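Local coordinates for protein hypothetical glycoside hydrolase (Bacteroides vulgatus, PDB 3S30) that is of unproven function but, as a galactose-binding-domain-like protein, probably acts in carbohydrate metabolism, possibly as a glycoside hydrolase, at residues A[217-229]-A[286-300]. Numbering follows the deposited sequence.
Sequences EPIKLVGYYKYKA and HETSEWTRFELDFNY
Strand 218-228 pairs antiparallel with strand 291-297, hydrogen-bonded at Leu-221/Leu-296, Gly-223/Phe-294 (Gly-223 N to Phe-294 O being weak) and Tyr-225/Thr-292, until a beta bulge shifts the register by two and Tyr-227 pairs with Thr-288, ahead of the corner at Ser-289 and Glu-290. The Phe-294 ring, its CG set between backbone N and carbonyl carbon (chi1 58°), lies flat over Gly-223, whose CA sits 3.8 Å from the ring centroid in a CH-pi contact. Farther along this face, Tyr-225 OH reaches past the bulge to donate to His-286 O at 2.7 Å, the acceptor lying in the ring plane, while the same hydroxyl sits over the centre of the His-286 imidazole, whose ND1 is hydrogen-bonded to Asp-284. A phenylalanine in place of Tyr-225 would probably leave that carbonyl without this donor and the 286-288 segment less firmly tied to the strand. Lys-226, extended beyond CG, lays CE over the five-membered ring of Trp-291, 3.5 Å from its centroid, and adds a cation-pi contact through NZ. On the face carrying Lys-220, Arg-293 and Glu-295, Glu-295 bridges Arg-293 NH1 through OE1 and Lys-220 NZ through OE2. Strand 339-349 flanks the other edge of strand 218-228, while Leu-221 and Phe-298 pack inward against strand 247-254 of this galactose-binding-domain-like fold.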
loop_
_atom_site.group_PDB
_atom_site.type_symbol
_atom_site.label_atom_id
_atom_site.label_comp_id
_atom_site.label_asym_id
_atom_site.label_seq_id
_atom_site.Cartn_x
_atom_site.Cartn_y
_atom_site.Cartn_z
ATOM N N GLU A 217 -3.205 -2.545 -19.832
ATOM C CA GLU A 217 -3.109 -3.889 -19.272
ATOM C C GLU A 217 -1.694 -4.056 -18.713
ATOM O O GLU A 217 -0.731 -4.143 -19.474
ATOM C CB GLU A 217 -3.474 -4.969 -20.309
ATOM C CG GLU A 217 -3.799 -4.424 -21.698
ATOM C CD GLU A 217 -4.421 -5.437 -22.634
ATOM O OE1 GLU A 217 -4.877 -6.509 -22.180
ATOM O OE2 GLU A 217 -4.461 -5.139 -23.843
ATOM N N PRO A 218 -1.560 -4.049 -17.373
ATOM C CA PRO A 218 -0.236 -4.171 -16.758
ATOM C C PRO A 218 0.301 -5.582 -16.859
ATOM O O PRO A 218 -0.470 -6.537 -16.772
ATOM C CB PRO A 218 -0.490 -3.811 -15.293
ATOM C CG PRO A 218 -1.902 -4.176 -15.050
ATOM C CD PRO A 218 -2.625 -3.909 -16.358
ATOM N N ILE A 219 1.609 -5.718 -17.050
ATOM C CA ILE A 219 2.216 -7.043 -17.113
ATOM C C ILE A 219 3.170 -7.297 -15.958
ATOM O O ILE A 219 3.234 -8.414 -15.458
ATOM C CB ILE A 219 2.881 -7.355 -18.498
ATOM C CG1 ILE A 219 3.799 -6.226 -18.971
ATOM C CG2 ILE A 219 1.814 -7.616 -19.550
ATOM C CD1 ILE A 219 4.383 -6.477 -20.352
ATOM N N LYS A 220 3.904 -6.286 -15.507
ATOM C CA LYS A 220 4.762 -6.492 -14.341
ATOM C C LYS A 220 4.968 -5.258 -13.478
ATOM O O LYS A 220 4.865 -4.106 -13.948
ATOM C CB LYS A 220 6.099 -7.143 -14.736
ATOM C CG LYS A 220 6.919 -6.391 -15.744
ATOM C CD LYS A 220 8.094 -7.228 -16.261
ATOM C CE LYS A 220 7.666 -8.160 -17.402
ATOM N NZ LYS A 220 8.764 -9.054 -17.880
ATOM N N LEU A 221 5.211 -5.528 -12.196
ATOM C CA LEU A 221 5.520 -4.501 -11.215
ATOM C C LEU A 221 6.979 -4.670 -10.838
ATOM O O LEU A 221 7.368 -5.708 -10.296
ATOM C CB LEU A 221 4.623 -4.645 -9.962
ATOM C CG LEU A 221 4.837 -3.604 -8.843
ATOM C CD1 LEU A 221 4.401 -2.196 -9.291
ATOM C CD2 LEU A 221 4.119 -4.008 -7.560
ATOM N N VAL A 222 7.793 -3.667 -11.148
ATOM C CA VAL A 222 9.212 -3.740 -10.861
ATOM C C VAL A 222 9.569 -2.585 -9.938
ATOM O O VAL A 222 8.954 -1.533 -9.998
ATOM C CB VAL A 222 10.100 -3.732 -12.158
ATOM C CG1 VAL A 222 9.631 -4.798 -13.152
ATOM C CG2 VAL A 222 10.104 -2.379 -12.816
ATOM N N GLY A 223 10.560 -2.810 -9.080
ATOM C CA GLY A 223 11.057 -1.793 -8.166
ATOM C C GLY A 223 12.199 -2.345 -7.340
ATOM O O GLY A 223 12.686 -3.436 -7.607
ATOM N N TYR A 224 12.620 -1.585 -6.337
ATOM C CA TYR A 224 13.729 -1.964 -5.464
ATOM C C TYR A 224 13.290 -1.809 -4.017
ATOM O O TYR A 224 12.537 -0.892 -3.712
ATOM C CB TYR A 224 14.954 -1.083 -5.731
ATOM C CG TYR A 224 15.623 -1.352 -7.059
ATOM C CD1 TYR A 224 15.087 -0.850 -8.243
ATOM C CD2 TYR A 224 16.795 -2.112 -7.136
ATOM C CE1 TYR A 224 15.688 -1.094 -9.467
ATOM C CE2 TYR A 224 17.404 -2.369 -8.353
ATOM C CZ TYR A 224 16.850 -1.856 -9.517
ATOM O OH TYR A 224 17.458 -2.091 -10.728
ATOM N N TYR A 225 13.756 -2.702 -3.140
ATOM C CA TYR A 225 13.446 -2.616 -1.711
ATOM C C TYR A 225 14.656 -2.868 -0.784
ATOM O O TYR A 225 15.698 -3.393 -1.199
ATOM C CB TYR A 225 12.310 -3.593 -1.354
ATOM C CG TYR A 225 12.777 -5.001 -1.061
ATOM C CD1 TYR A 225 12.894 -5.939 -2.067
ATOM C CD2 TYR A 225 13.102 -5.390 0.238
ATOM C CE1 TYR A 225 13.334 -7.234 -1.797
ATOM C CE2 TYR A 225 13.533 -6.669 0.516
ATOM C CZ TYR A 225 13.647 -7.590 -0.503
ATOM O OH TYR A 225 14.089 -8.863 -0.222
ATOM N N LYS A 226 14.487 -2.446 0.466
ATOM C CA LYS A 226 15.287 -2.881 1.600
ATOM C C LYS A 226 14.277 -3.212 2.696
ATOM O O LYS A 226 13.223 -2.573 2.782
ATOM C CB LYS A 226 16.220 -1.768 2.101
ATOM C CG LYS A 226 17.304 -1.286 1.133
ATOM C CD LYS A 226 18.199 -0.269 1.828
ATOM C CE LYS A 226 19.328 0.218 0.938
ATOM N NZ LYS A 226 20.163 1.303 1.560
ATOM N N TYR A 227 14.581 -4.208 3.525
ATOM C CA TYR A 227 13.674 -4.614 4.592
ATOM C C TYR A 227 14.427 -5.112 5.791
ATOM O O TYR A 227 15.400 -5.865 5.670
ATOM C CB TYR A 227 12.723 -5.721 4.138
ATOM C CG TYR A 227 11.637 -6.067 5.164
ATOM C CD1 TYR A 227 10.671 -5.135 5.531
ATOM C CD2 TYR A 227 11.593 -7.312 5.760
ATOM C CE1 TYR A 227 9.694 -5.444 6.466
ATOM C CE2 TYR A 227 10.612 -7.636 6.679
ATOM C CZ TYR A 227 9.660 -6.706 7.022
ATOM O OH TYR A 227 8.693 -7.045 7.938
ATOM N N LYS A 228 13.958 -4.679 6.950
ATOM C CA LYS A 228 14.466 -5.117 8.233
ATOM C C LYS A 228 13.225 -5.288 9.135
ATOM O O LYS A 228 12.463 -4.347 9.333
ATOM C CB LYS A 228 15.461 -4.071 8.752
ATOM C CG LYS A 228 15.853 -4.144 10.226
ATOM C CD LYS A 228 16.882 -5.208 10.508
ATOM C CE LYS A 228 17.586 -4.956 11.842
ATOM N NZ LYS A 228 18.674 -5.948 12.076
ATOM N N ALA A 229 13.003 -6.509 9.615
ATOM C CA ALA A 229 11.961 -6.788 10.599
ATOM C C ALA A 229 12.259 -6.082 11.939
ATOM O O ALA A 229 13.415 -5.887 12.288
ATOM C CB ALA A 229 11.826 -8.303 10.806
ATOM N N HIS A 286 12.766 -11.646 1.789
ATOM C CA HIS A 286 13.880 -11.660 2.755
ATOM C C HIS A 286 14.359 -10.272 3.204
ATOM O O HIS A 286 14.211 -9.280 2.488
ATOM C CB HIS A 286 15.095 -12.474 2.212
ATOM C CG HIS A 286 15.798 -11.840 1.047
ATOM N ND1 HIS A 286 15.395 -12.025 -0.257
ATOM C CD2 HIS A 286 16.889 -11.039 0.987
ATOM C CE1 HIS A 286 16.192 -11.350 -1.069
ATOM N NE2 HIS A 286 17.111 -10.745 -0.338
ATOM N N GLU A 287 14.959 -10.233 4.392
ATOM C CA GLU A 287 15.568 -9.012 4.926
ATOM C C GLU A 287 16.837 -8.656 4.184
ATOM O O GLU A 287 17.614 -9.535 3.795
ATOM C CB GLU A 287 15.930 -9.181 6.409
ATOM C CG GLU A 287 14.751 -9.432 7.318
ATOM C CD GLU A 287 15.143 -9.402 8.774
ATOM O OE1 GLU A 287 15.783 -10.365 9.251
ATOM O OE2 GLU A 287 14.816 -8.409 9.444
ATOM N N THR A 288 17.069 -7.357 4.026
ATOM C CA THR A 288 18.310 -6.886 3.407
ATOM C C THR A 288 18.490 -5.380 3.569
ATOM O O THR A 288 17.521 -4.615 3.563
ATOM C CB THR A 288 18.376 -7.264 1.897
ATOM O OG1 THR A 288 19.527 -6.664 1.300
ATOM C CG2 THR A 288 17.141 -6.786 1.153
ATOM N N SER A 289 19.747 -4.980 3.715
ATOM C CA SER A 289 20.107 -3.568 3.778
ATOM C C SER A 289 20.665 -3.070 2.438
ATOM O O SER A 289 21.072 -1.920 2.324
ATOM C CB SER A 289 21.104 -3.340 4.908
ATOM O OG SER A 289 20.553 -3.775 6.143
ATOM N N GLU A 290 20.648 -3.932 1.419
ATOM C CA GLU A 290 21.042 -3.588 0.051
ATOM C C GLU A 290 19.798 -3.423 -0.835
ATOM O O GLU A 290 18.901 -4.263 -0.795
ATOM C CB GLU A 290 21.894 -4.707 -0.578
ATOM C CG GLU A 290 23.155 -5.096 0.182
ATOM C CD GLU A 290 24.014 -6.132 -0.564
ATOM O OE1 GLU A 290 24.175 -6.020 -1.804
ATOM O OE2 GLU A 290 24.543 -7.055 0.095
ATOM N N TRP A 291 19.757 -2.368 -1.652
ATOM C CA TRP A 291 18.721 -2.245 -2.668
ATOM C C TRP A 291 18.629 -3.531 -3.510
ATOM O O TRP A 291 19.588 -3.903 -4.226
ATOM C CB TRP A 291 18.970 -1.037 -3.579
ATOM C CG TRP A 291 18.735 0.241 -2.906
ATOM C CD1 TRP A 291 19.651 1.230 -2.672
ATOM C CD2 TRP A 291 17.502 0.690 -2.342
ATOM N NE1 TRP A 291 19.061 2.266 -1.997
ATOM C CE2 TRP A 291 17.740 1.966 -1.787
ATOM C CE3 TRP A 291 16.213 0.140 -2.257
ATOM C CZ2 TRP A 291 16.740 2.699 -1.155
ATOM C CZ3 TRP A 291 15.217 0.874 -1.628
ATOM C CH2 TRP A 291 15.487 2.135 -1.082
ATOM N N THR A 292 17.477 -4.191 -3.397
ATOM C CA THR A 292 17.204 -5.472 -4.039
ATOM C C THR A 292 16.021 -5.331 -5.008
ATOM O O THR A 292 14.924 -4.897 -4.625
ATOM C CB THR A 292 16.874 -6.564 -2.980
ATOM O OG1 THR A 292 17.970 -6.711 -2.061
ATOM C CG2 THR A 292 16.569 -7.914 -3.645
ATOM N N ARG A 293 16.247 -5.708 -6.258
ATOM C CA ARG A 293 15.223 -5.641 -7.291
ATOM C C ARG A 293 14.152 -6.705 -7.125
ATOM O O ARG A 293 14.443 -7.836 -6.753
ATOM C CB ARG A 293 15.859 -5.815 -8.675
ATOM C CG ARG A 293 14.907 -5.516 -9.819
ATOM C CD ARG A 293 15.694 -5.174 -11.040
ATOM N NE ARG A 293 14.878 -4.790 -12.190
ATOM C CZ ARG A 293 14.225 -5.646 -12.973
ATOM N NH1 ARG A 293 14.258 -6.962 -12.738
ATOM N NH2 ARG A 293 13.526 -5.181 -14.000
ATOM N N PHE A 294 12.913 -6.327 -7.415
ATOM C CA PHE A 294 11.816 -7.273 -7.543
ATOM C C PHE A 294 11.154 -7.103 -8.910
ATOM O O PHE A 294 11.224 -6.037 -9.523
ATOM C CB PHE A 294 10.806 -7.152 -6.379
ATOM C CG PHE A 294 10.179 -5.772 -6.208
ATOM C CD1 PHE A 294 9.010 -5.436 -6.878
ATOM C CD2 PHE A 294 10.732 -4.840 -5.333
ATOM C CE1 PHE A 294 8.417 -4.171 -6.715
ATOM C CE2 PHE A 294 10.149 -3.569 -5.157
ATOM C CZ PHE A 294 8.987 -3.241 -5.849
ATOM N N GLU A 295 10.561 -8.186 -9.404
ATOM C CA GLU A 295 9.918 -8.194 -10.713
ATOM C C GLU A 295 8.752 -9.174 -10.675
ATOM O O GLU A 295 8.940 -10.365 -10.903
ATOM C CB GLU A 295 10.923 -8.573 -11.811
ATOM C CG GLU A 295 10.340 -8.555 -13.237
ATOM C CD GLU A 295 11.346 -8.970 -14.317
ATOM O OE1 GLU A 295 12.573 -8.870 -14.087
ATOM O OE2 GLU A 295 10.899 -9.397 -15.402
ATOM N N LEU A 296 7.555 -8.662 -10.386
ATOM C CA LEU A 296 6.359 -9.502 -10.214
ATOM C C LEU A 296 5.522 -9.482 -11.486
ATOM O O LEU A 296 5.034 -8.432 -11.886
ATOM C CB LEU A 296 5.526 -9.002 -9.027
ATOM C CG LEU A 296 6.308 -8.590 -7.765
ATOM C CD1 LEU A 296 5.360 -8.115 -6.670
ATOM C CD2 LEU A 296 7.201 -9.741 -7.263
ATOM N N ASP A 297 5.374 -10.633 -12.135
ATOM C CA ASP A 297 4.545 -10.735 -13.345
ATOM C C ASP A 297 3.068 -10.783 -12.966
ATOM O O ASP A 297 2.675 -11.496 -12.043
ATOM C CB ASP A 297 4.886 -11.997 -14.154
ATOM C CG ASP A 297 6.262 -11.930 -14.830
ATOM O OD1 ASP A 297 6.432 -11.160 -15.806
ATOM O OD2 ASP A 297 7.164 -12.688 -14.415
ATOM N N PHE A 298 2.248 -10.027 -13.684
ATOM C CA PHE A 298 0.789 -10.150 -13.550
ATOM C C PHE A 298 0.307 -11.500 -14.080
ATOM O O PHE A 298 0.639 -11.902 -15.195
ATOM C CB PHE A 298 0.060 -8.997 -14.250
ATOM C CG PHE A 298 -0.063 -7.763 -13.404
ATOM C CD1 PHE A 298 1.017 -6.890 -13.256
ATOM C CD2 PHE A 298 -1.250 -7.477 -12.731
ATOM C CE1 PHE A 298 0.908 -5.748 -12.479
ATOM C CE2 PHE A 298 -1.367 -6.335 -11.941
ATOM C CZ PHE A 298 -0.289 -5.474 -11.814
ATOM N N ASN A 299 -0.468 -12.187 -13.247
ATOM C CA ASN A 299 -1.062 -13.477 -13.560
ATOM C C ASN A 299 -2.519 -13.300 -14.006
ATOM O O ASN A 299 -3.417 -13.175 -13.176
ATOM C CB ASN A 299 -0.978 -14.371 -12.312
ATOM C CG ASN A 299 -1.266 -15.836 -12.603
ATOM O OD1 ASN A 299 -1.848 -16.177 -13.640
ATOM N ND2 ASN A 299 -0.859 -16.716 -11.676
ATOM N N TYR A 300 -2.745 -13.272 -15.316
ATOM C CA TYR A 300 -4.113 -13.221 -15.882
ATOM C C TYR A 300 -4.725 -14.606 -16.021
ATOM O O TYR A 300 -5.945 -14.759 -15.955
ATOM C CB TYR A 300 -4.113 -12.575 -17.263
ATOM C CG TYR A 300 -3.835 -11.098 -17.264
ATOM C CD1 TYR A 300 -2.530 -10.611 -17.107
ATOM C CD2 TYR A 300 -4.867 -10.181 -17.430
ATOM C CE1 TYR A 300 -2.265 -9.241 -17.117
ATOM C CE2 TYR A 300 -4.611 -8.806 -17.447
ATOM C CZ TYR A 300 -3.307 -8.346 -17.288
ATOM O OH TYR A 300 -3.063 -6.992 -17.307
HETATM O O HOH W 1 21.349 0.619 3.764
HETATM O O HOH W 2 18.081 -5.965 7.212
#